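Local coordinates for periplasmic protein-probably involved in high-affinity Fe2+ transport (Escherichia coli F11, PDB 5I0Y) that binds copper in the bacterial periplasm and probably takes part in high-affinity iron transport, for which its copper site is required, at residues H115-S120 and W138-V143; Y72-N77 and G108-T113; N15-A20 and E53-G58. The protein carries 1 engineered substitution. All coordinates share one frame; numbering follows the deposited sequence.

Interaction 1: residues H115-S120 and W138-V143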
loop_
_atom_site.group_PDB
_atom_site.type_symbol
_atom_site.label_atom_id
_atom_site.label_comp_id
_atom_site.label_asym_id
_atom_site.label_seq_id
_atom_site.Cartn_x
_atom_site.Cartn_y
_atom_site.Cartn_z
ATOM N N HIS B 115 -7.159 -2.987 15.758
ATOM C CA HIS B 115 -5.834 -2.836 16.391
ATOM C C HIS B 115 -4.841 -2.521 15.317
ATOM O O HIS B 115 -4.580 -3.372 14.462
ATOM C CB HIS B 115 -5.440 -4.124 17.116
ATOM C CG HIS B 115 -6.549 -4.716 17.959
ATOM N ND1 HIS B 115 -6.987 -4.122 19.093
ATOM C CD2 HIS B 115 -7.307 -5.875 17.802
ATOM C CE1 HIS B 115 -7.968 -4.861 19.635
ATOM N NE2 HIS B 115 -8.170 -5.936 18.847
ATOM N N ILE B 116 -4.321 -1.291 15.317
ATOM C CA ILE B 116 -3.545 -0.773 14.180
ATOM C C ILE B 116 -2.079 -0.543 14.535
ATOM O O ILE B 116 -1.757 0.080 15.554
ATOM C CB ILE B 116 -4.191 0.524 13.671
ATOM C CG1 ILE B 116 -5.649 0.233 13.333
ATOM C CG2 ILE B 116 -3.485 1.036 12.415
ATOM C CD1 ILE B 116 -6.446 1.440 12.949
ATOM N N GLU B 117 -1.192 -1.037 13.676
ATOM C CA GLU B 117 0.242 -0.817 13.828
ATOM C C GLU B 117 0.754 -0.072 12.601
ATOM O O GLU B 117 0.246 -0.287 11.497
ATOM C CB GLU B 117 0.970 -2.157 13.985
ATOM C CG GLU B 117 0.772 -2.756 15.366
ATOM C CD GLU B 117 1.140 -4.221 15.417
ATOM O OE1 GLU B 117 0.577 -5.008 14.630
ATOM O OE2 GLU B 117 1.984 -4.600 16.255
ATOM N N PRO B 118 1.745 0.815 12.783
ATOM C CA PRO B 118 2.176 1.715 11.720
ATOM C C PRO B 118 2.970 1.018 10.607
ATOM O O PRO B 118 3.394 -0.128 10.759
ATOM C CB PRO B 118 3.039 2.752 12.462
ATOM C CG PRO B 118 3.609 1.960 13.596
ATOM C CD PRO B 118 2.485 1.070 14.037
ATOM N N PRO B 119 3.175 1.732 9.496
ATOM C CA PRO B 119 3.796 1.150 8.304
ATOM C C PRO B 119 5.205 0.598 8.509
ATOM O O PRO B 119 5.628 -0.265 7.741
ATOM C CB PRO B 119 3.780 2.314 7.314
ATOM C CG PRO B 119 2.573 3.095 7.716
ATOM C CD PRO B 119 2.629 3.073 9.212
ATOM N N SER B 120 5.913 1.062 9.540
ATOM C CA SER B 120 7.220 0.495 9.848
ATOM C C SER B 120 7.152 -1.018 10.049
ATOM O O SER B 120 8.080 -1.744 9.687
ATOM C CB SER B 120 7.807 1.177 11.087
ATOM O OG SER B 120 6.878 1.150 12.146
ATOM N N TRP B 138 3.402 7.335 14.678
ATOM C CA TRP B 138 2.603 7.129 15.874
ATOM C C TRP B 138 2.753 5.728 16.401
ATOM O O TRP B 138 3.191 4.825 15.681
ATOM C CB TRP B 138 1.145 7.428 15.561
ATOM C CG TRP B 138 0.723 6.997 14.165
ATOM C CD1 TRP B 138 0.672 7.774 13.011
ATOM C CD2 TRP B 138 0.287 5.666 13.756
ATOM N NE1 TRP B 138 0.226 7.029 11.941
ATOM C CE2 TRP B 138 -0.013 5.755 12.324
ATOM C CE3 TRP B 138 0.097 4.459 14.414
ATOM C CZ2 TRP B 138 -0.472 4.659 11.609
ATOM C CZ3 TRP B 138 -0.371 3.354 13.682
ATOM C CH2 TRP B 138 -0.655 3.466 12.314
ATOM N N LYS B 139 2.420 5.543 17.678
ATOM C CA LYS B 139 2.473 4.223 18.305
ATOM C C LYS B 139 1.211 3.437 17.975
ATOM O O LYS B 139 0.179 4.037 17.653
ATOM C CB LYS B 139 2.605 4.351 19.830
ATOM C CG LYS B 139 3.955 4.882 20.304
ATOM C CD LYS B 139 3.998 5.071 21.814
ATOM C CE LYS B 139 5.216 5.876 22.244
ATOM N NZ LYS B 139 5.000 7.351 22.135
ATOM N N PRO B 140 1.286 2.094 18.059
ATOM C CA PRO B 140 0.097 1.275 17.810
ATOM C C PRO B 140 -1.097 1.751 18.652
ATOM O O PRO B 140 -0.930 2.219 19.790
ATOM C CB PRO B 140 0.548 -0.142 18.208
ATOM C CG PRO B 140 2.034 -0.137 18.021
ATOM C CD PRO B 140 2.470 1.263 18.368
ATOM N N PHE B 141 -2.292 1.659 18.093
ATOM C CA PHE B 141 -3.483 2.145 18.776
ATOM C C PHE B 141 -4.703 1.376 18.316
ATOM O O PHE B 141 -4.707 0.729 17.236
ATOM C CB PHE B 141 -3.672 3.649 18.554
ATOM C CG PHE B 141 -4.046 4.026 17.130
ATOM C CD1 PHE B 141 -5.367 4.312 16.795
ATOM C CD2 PHE B 141 -3.072 4.121 16.130
ATOM C CE1 PHE B 141 -5.720 4.649 15.494
ATOM C CE2 PHE B 141 -3.427 4.467 14.823
ATOM C CZ PHE B 141 -4.749 4.736 14.514
ATOM N N ASP B 142 -5.753 1.483 19.122
ATOM C CA ASP B 142 -7.060 0.938 18.811
ATOM C C ASP B 142 -8.041 2.017 18.385
ATOM O O ASP B 142 -7.972 3.161 18.835
ATOM C CB ASP B 142 -7.669 0.267 20.047
ATOM C CG ASP B 142 -7.079 -1.097 20.361
ATOM O OD1 ASP B 142 -6.216 -1.612 19.613
ATOM O OD2 ASP B 142 -7.510 -1.678 21.373
ATOM N N VAL B 143 -8.979 1.614 17.546
ATOM C CA VAL B 143 -10.151 2.417 17.264
ATOM C C VAL B 143 -11.381 1.521 17.324
ATOM O O VAL B 143 -11.345 0.374 16.863
ATOM C CB VAL B 143 -10.026 3.131 15.910
ATOM C CG1 VAL B 143 -9.656 2.158 14.800
ATOM C CG2 VAL B 143 -11.310 3.855 15.604
#

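Interaction 2: residues Y72-N77 and G108-T113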
loop_
_atom_site.group_PDB
_atom_site.type_symbol
_atom_site.label_atom_id
_atom_site.label_comp_id
_atom_site.label_asym_id
_atom_site.label_seq_id
_atom_site.Cartn_x
_atom_site.Cartn_y
_atom_site.Cartn_z
ATOM N N TYR B 72 -8.647 -7.316 14.250
ATOM C CA TYR B 72 -9.920 -6.864 14.793
ATOM C C TYR B 72 -10.394 -7.756 15.933
ATOM O O TYR B 72 -10.039 -8.926 16.011
ATOM C CB TYR B 72 -11.000 -6.792 13.679
ATOM C CG TYR B 72 -11.427 -8.154 13.170
ATOM C CD1 TYR B 72 -12.410 -8.892 13.839
ATOM C CD2 TYR B 72 -10.817 -8.729 12.055
ATOM C CE1 TYR B 72 -12.802 -10.143 13.399
ATOM C CE2 TYR B 72 -11.205 -9.990 11.605
ATOM C CZ TYR B 72 -12.184 -10.690 12.301
ATOM O OH TYR B 72 -12.599 -11.944 11.908
ATOM N N THR B 73 -11.229 -7.175 16.790
ATOM C CA THR B 73 -11.953 -7.927 17.812
ATOM C C THR B 73 -13.407 -7.530 17.668
ATOM O O THR B 73 -13.743 -6.364 17.835
ATOM C CB THR B 73 -11.454 -7.597 19.231
ATOM O OG1 THR B 73 -10.051 -7.868 19.311
ATOM C CG2 THR B 73 -12.198 -8.448 20.272
ATOM N N LEU B 74 -14.249 -8.498 17.330
ATOM C CA LEU B 74 -15.656 -8.271 17.051
ATOM C C LEU B 74 -16.479 -8.909 18.154
ATOM O O LEU B 74 -16.260 -10.063 18.507
ATOM C CB LEU B 74 -16.008 -8.908 15.696
ATOM C CG LEU B 74 -17.437 -8.815 15.158
ATOM C CD1 LEU B 74 -17.767 -7.356 14.829
ATOM C CD2 LEU B 74 -17.613 -9.736 13.945
ATOM N N VAL B 75 -17.429 -8.148 18.684
ATOM C CA VAL B 75 -18.251 -8.626 19.795
ATOM C C VAL B 75 -19.711 -8.377 19.473
ATOM O O VAL B 75 -20.108 -7.259 19.158
ATOM C CB VAL B 75 -17.864 -7.952 21.148
ATOM C CG1 VAL B 75 -18.746 -8.450 22.293
ATOM C CG2 VAL B 75 -16.393 -8.170 21.479
ATOM N N ASN B 76 -20.517 -9.432 19.532
ATOM C CA ASN B 76 -21.954 -9.272 19.505
ATOM C C ASN B 76 -22.343 -8.913 20.948
ATOM O O ASN B 76 -22.226 -9.740 21.866
ATOM C CB ASN B 76 -22.636 -10.558 19.016
ATOM C CG ASN B 76 -24.145 -10.464 19.042
ATOM O OD1 ASN B 76 -24.722 -9.862 19.951
ATOM N ND2 ASN B 76 -24.804 -11.072 18.051
ATOM N N ASN B 77 -22.731 -7.657 21.157
ATOM C CA ASN B 77 -23.040 -7.156 22.496
ATOM C C ASN B 77 -24.302 -7.768 23.093
ATOM O O ASN B 77 -24.471 -7.765 24.317
ATOM C CB ASN B 77 -23.188 -5.636 22.476
ATOM C CG ASN B 77 -21.867 -4.908 22.335
ATOM O OD1 ASN B 77 -21.837 -3.774 21.851
ATOM N ND2 ASN B 77 -20.779 -5.534 22.765
ATOM N N GLY B 108 -27.865 -8.318 15.354
ATOM C CA GLY B 108 -27.737 -7.706 16.673
ATOM C C GLY B 108 -26.857 -6.473 16.753
ATOM O O GLY B 108 -26.390 -5.960 15.735
ATOM N N ASN B 109 -26.659 -6.001 17.981
ATOM C CA ASN B 109 -25.792 -4.877 18.280
ATOM C C ASN B 109 -24.360 -5.363 18.424
ATOM O O ASN B 109 -24.092 -6.300 19.183
ATOM C CB ASN B 109 -26.249 -4.222 19.580
ATOM C CG ASN B 109 -27.661 -3.700 19.485
ATOM O OD1 ASN B 109 -27.932 -2.764 18.742
ATOM N ND2 ASN B 109 -28.583 -4.322 20.228
ATOM N N TYR B 110 -23.446 -4.748 17.683
ATOM C CA TYR B 110 -22.043 -5.131 17.711
ATOM C C TYR B 110 -21.080 -4.015 18.123
ATOM O O TYR B 110 -21.358 -2.828 17.929
ATOM C CB TYR B 110 -21.630 -5.572 16.309
ATOM C CG TYR B 110 -22.026 -6.971 15.956
ATOM C CD1 TYR B 110 -21.123 -8.017 16.067
ATOM C CD2 TYR B 110 -23.302 -7.237 15.473
ATOM C CE1 TYR B 110 -21.479 -9.307 15.726
ATOM C CE2 TYR B 110 -23.683 -8.531 15.152
ATOM C CZ TYR B 110 -22.761 -9.552 15.266
ATOM O OH TYR B 110 -23.118 -10.841 14.923
ATOM N N LYS B 111 -19.956 -4.435 18.695
ATOM C CA LYS B 111 -18.783 -3.597 18.866
ATOM C C LYS B 111 -17.706 -4.205 17.982
ATOM O O LYS B 111 -17.622 -5.428 17.870
ATOM C CB LYS B 111 -18.300 -3.627 20.321
ATOM C CG LYS B 111 -16.865 -3.153 20.483
ATOM C CD LYS B 111 -16.411 -3.098 21.934
ATOM C CE LYS B 111 -15.354 -2.014 22.099
ATOM N NZ LYS B 111 -14.353 -2.283 23.161
ATOM N N VAL B 112 -16.914 -3.367 17.313
ATOM C CA VAL B 112 -15.691 -3.850 16.678
ATOM C C VAL B 112 -14.551 -2.898 17.007
ATOM O O VAL B 112 -14.719 -1.672 16.975
ATOM C CB VAL B 112 -15.841 -4.141 15.159
ATOM C CG1 VAL B 112 -16.017 -2.868 14.320
ATOM C CG2 VAL B 112 -14.677 -4.986 14.655
ATOM N N THR B 113 -13.415 -3.495 17.353
ATOM C CA THR B 113 -12.197 -2.746 17.604
ATOM C C THR B 113 -11.143 -3.166 16.583
ATOM O O THR B 113 -10.911 -4.350 16.371
ATOM C CB THR B 113 -11.704 -2.940 19.044
ATOM O OG1 THR B 113 -12.724 -2.473 19.937
ATOM C CG2 THR B 113 -10.407 -2.140 19.331
HETATM O O HOH W 1 -14.233 -5.104 20.380
#

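Interaction 3: residues N15-A20 and E53-G58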
loop_
_atom_site.group_PDB
_atom_site.type_symbol
_atom_site.label_atom_id
_atom_site.label_comp_id
_atom_site.label_asym_id
_atom_site.label_seq_id
_atom_site.Cartn_x
_atom_site.Cartn_y
_atom_site.Cartn_z
ATOM N N ASN B 15 -4.381 10.404 14.716
ATOM C CA ASN B 15 -3.056 10.400 14.101
ATOM C C ASN B 15 -3.081 10.918 12.670
ATOM O O ASN B 15 -2.365 10.425 11.792
ATOM C CB ASN B 15 -2.420 9.010 14.177
ATOM C CG ASN B 15 -2.051 8.622 15.590
ATOM O OD1 ASN B 15 -2.264 7.491 16.024
ATOM N ND2 ASN B 15 -1.493 9.576 16.318
ATOM N N GLU B 16 -3.903 11.934 12.435
ATOM C CA GLU B 16 -3.971 12.594 11.136
ATOM C C GLU B 16 -4.440 11.654 10.026
ATOM O O GLU B 16 -4.050 11.773 8.852
ATOM C CB GLU B 16 -2.614 13.240 10.806
ATOM C CG GLU B 16 -2.295 14.457 11.674
ATOM C CD GLU B 16 -1.399 14.233 12.881
ATOM O OE1 GLU B 16 -1.088 15.268 13.514
ATOM O OE2 GLU B 16 -0.979 13.107 13.229
ATOM N N MET B 17 -5.321 10.744 10.425
ATOM C CA MET B 17 -6.017 9.819 9.508
ATOM C C MET B 17 -7.495 9.802 9.852
ATOM O O MET B 17 -7.851 10.021 11.013
ATOM C CB MET B 17 -5.483 8.387 9.642
ATOM C CG MET B 17 -4.006 8.218 9.292
ATOM S SD MET B 17 -3.413 6.570 9.702
ATOM C CE MET B 17 -3.418 6.663 11.486
ATOM N N GLU B 18 -8.340 9.533 8.864
ATOM C CA GLU B 18 -9.753 9.243 9.105
ATOM C C GLU B 18 -9.917 7.745 8.944
ATOM O O GLU B 18 -9.528 7.193 7.913
ATOM C CB GLU B 18 -10.672 10.003 8.141
ATOM C CG GLU B 18 -12.141 10.042 8.573
ATOM C CD GLU B 18 -12.387 10.858 9.838
ATOM O OE1 GLU B 18 -11.524 11.666 10.220
ATOM O OE2 GLU B 18 -13.475 10.694 10.450
ATOM N N LEU B 19 -10.466 7.101 9.975
ATOM C CA LEU B 19 -10.553 5.656 10.041
ATOM C C LEU B 19 -11.998 5.256 10.178
ATOM O O LEU B 19 -12.654 5.631 11.148
ATOM C CB LEU B 19 -9.750 5.120 11.223
ATOM C CG LEU B 19 -8.297 5.602 11.286
ATOM C CD1 LEU B 19 -8.108 6.760 12.264
ATOM C CD2 LEU B 19 -7.404 4.443 11.669
ATOM N N ALA B 20 -12.496 4.498 9.206
ATOM C CA ALA B 20 -13.886 4.037 9.213
ATOM C C ALA B 20 -13.942 2.522 9.086
ATOM O O ALA B 20 -13.073 1.908 8.449
ATOM C CB ALA B 20 -14.660 4.668 8.070
ATOM N N GLU B 53 -5.942 16.273 6.168
ATOM C CA GLU B 53 -5.070 17.452 6.073
ATOM C C GLU B 53 -4.238 17.615 7.350
ATOM O O GLU B 53 -4.735 17.435 8.457
ATOM C CB GLU B 53 -5.910 18.711 5.806
ATOM C CG GLU B 53 -5.115 20.001 5.618
ATOM C CD GLU B 53 -4.562 20.170 4.216
ATOM O OE1 GLU B 53 -5.017 19.450 3.302
ATOM O OE2 GLU B 53 -3.665 21.026 4.026
ATOM N N GLY B 54 -2.961 17.945 7.173
ATOM C CA GLY B 54 -2.017 18.102 8.282
ATOM C C GLY B 54 -1.226 16.862 8.646
ATOM O O GLY B 54 -0.490 16.868 9.635
ATOM N N ASN B 55 -1.374 15.788 7.867
ATOM C CA ASN B 55 -0.639 14.563 8.145
ATOM C C ASN B 55 0.866 14.844 8.124
ATOM O O ASN B 55 1.362 15.512 7.210
ATOM C CB ASN B 55 -1.039 13.482 7.132
ATOM C CG ASN B 55 -0.427 12.135 7.449
ATOM O OD1 ASN B 55 0.749 11.904 7.161
ATOM N ND2 ASN B 55 -1.228 11.224 8.010
ATOM N N LYS B 56 1.555 14.317 9.131
ATOM C CA LYS B 56 2.969 14.623 9.342
ATOM C C LYS B 56 3.872 13.475 8.931
ATOM O O LYS B 56 5.096 13.516 9.159
ATOM C CB LYS B 56 3.230 14.984 10.809
ATOM C CG LYS B 56 2.509 16.241 11.265
ATOM C CD LYS B 56 2.945 16.641 12.669
ATOM C CE LYS B 56 2.106 15.973 13.760
ATOM N NZ LYS B 56 2.356 14.516 13.966
ATOM N N ASN B 57 3.277 12.459 8.310
ATOM C CA ASN B 57 4.029 11.289 7.874
ATOM C C ASN B 57 4.203 11.164 6.373
ATOM O O ASN B 57 4.598 10.101 5.894
ATOM C CB ASN B 57 3.405 10.020 8.433
ATOM C CG ASN B 57 3.392 10.001 9.948
ATOM O OD1 ASN B 57 2.344 9.920 10.564
ATOM N ND2 ASN B 57 4.569 10.095 10.559
ATOM N N GLY B 58 3.907 12.239 5.645
ATOM C CA GLY B 58 4.159 12.336 4.211
ATOM C C GLY B 58 2.993 12.017 3.309
ATOM O O GLY B 58 3.176 11.934 2.112
HETATM O O HOH W 2 -0.325 9.306 10.094
HETATM O O HOH W 3 0.595 12.800 11.106
HETATM O O HOH W 4 1.913 11.395 12.676
#

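Interaction 1: residues H115-S120 and W138-V143
Ile116, Trp138 and Pro118 bury about half of the surface where strand 108-117 meets strand 141-149, an outermost strand of the antiparallel sheet in this beta-sandwich protein. Ile116 and Phe141 form a hydrogen-bonded pair: Ile116 N donates to Phe141 O over 2.8 Å, and Phe141 N returns a bond to Ile116 O. The two side chains lie side by side and point the same way, with Ile116 CB over one face of the phenyl ring. Ile116 splits its branches between neighbours, CG2 reaching Trp138 CH2 at 3.7 Å while CD1 lies near Phe141 CZ and 3.8 Å from Val143 CG1. CD1 also packs on Leu19, in the layer formed with strand 17-24.

Beyond the paired residues the chain turns into prolines, and apolar contact takes over. Trp138 holds CG between its backbone N and carbonyl carbon (chi1 37°), which places the indole between Pro118 and Phe141. Pro118 CB sits over the six-membered ring, 3.7 Å from its centroid, in a CH-pi contact, and Phe141 CE2 lies against the opposite face. Pro140 adds a CA-H...O contact to Ile116 O.

On the sheet face away from Ile116, His115 and Asp142 make a non-hydrogen-bonded pair joined through their side chains. NE2 of His115 bonds to Thr73 OG1; with ND1 bound as well, the rotation of the ring is held. His115 ND1 donates over 2.7 Å to Asp142 OD1, which lies in the imidazole plane but is itself met from 45° above the carboxylate plane.

Interaction 2: residues Y72-N77 and G108-T113
With CG anti to the carbonyl carbon (chi1 -80°), Tyr110 lays its ring across the neighbouring strand, where Leu74 and Asn76, each carrying CG opposite its own backbone N, meet it. The setting is an antiparallel ladder between strands 69-76 and 108-117 in the sheet of a beta sandwich. Leu74 CD1 touches Tyr110 CD1 at 3.6 Å and also packs on Val112 CB at 3.8 Å, so one methyl of the leucine touches two residues of the facing strand. Asn76 approaches over the ring face: its CA stands 4.0 Å from the Tyr110 centroid in a CH-pi contact, the amide plane turned 49° from the ring. The polar ends are satisfied outside the pair, Asn76 ND2 by Met105 O and Tyr110 OH by Gly106 O and Met105 N.

Five backbone bonds hold the strands in register. Thr73 and Thr113 exchange two, as do Val75 and Lys111, whose Val75 N to Lys111 O bond is 2.8 Å; Asn77 N adds a more bent one to Asn109 O. On the face bearing Thr73 and Thr113, Thr113 OG1 hydrogen-bonds Ser144 OG of strand 141-149, and a water donates to Thr73 O at 2.9 Å and bonds Thr113 OG1 at 3.1 Å.

Interaction 3: residues N15-A20 and E53-G58
A single direct hydrogen bond joins Glu16 to Asn55, and it reaches the backbone oxygen from an unusual side. Asn55 ND2 donates to Glu16 O over 3.0 Å with a nearly straight N-H...O angle of 173°; the oxygen lies in the plane of the donating amide, yet the donor stands 51° out of the plane of the accepting carbonyl. Asn55 keeps CG opposite its backbone N (chi1 -174°), which carries the amide across to Glu16. ND2 also donates to a water that in turn donates to Asn15 O and Asn57 OD1, linking the start of one segment to the asparagine pair of the other.

The other end of the amide serves its own loop. Asn55 OD1 accepts from Asn57 N at 2.8 Å, closing an Asx turn and steadying the amide group that grips Glu16. This turn belongs to the loop after strand 43-51, while Glu16 lies in the tight connection between strands 6-14 and 17-24, neighbours at one edge of the antiparallel sheet. Glu16 O faces that loop, and a backbone bond between Glu16 and Val52 continues the pairing of strands 17-24 and 43-51 up to it.

Glu16 buries the largest share of the surface. Its CB packs on Asn55 CA, its CG lies 3.6 Å from Gly54 O, and a bend at chi2 turns the carboxylate toward Lys56. There the lysine, bent near its end, crosses to form a salt bridge at the long distance of 3.6 Å between Glu16 OE1 and Lys56 NZ, with CE closer still to OE1 at 3.3 Å. A water accepting from Lys56 N at 2.7 Å makes a weak bond to Glu16 OE2.

Interactions 1 and 2 share strand 108-117 and occupy successive parts of it, one pairing with strand 141-149 and the other with strand 69-76; His115 and Thr73 tie them together by a hydrogen bond. Both are partly buried and combine regular backbone pairing with apolar and aromatic packing. Interaction 3 is a surface contact without a strand ladder between its segments, relying on a side-chain amide, a long salt bridge and waters. It nevertheless meets interaction 1 through the sandwich interior, where Leu19 and Met17 pack on Ile116 and Trp138. Interactions 2 and 3 do not touch, their nearest atoms lying about 8 Å apart.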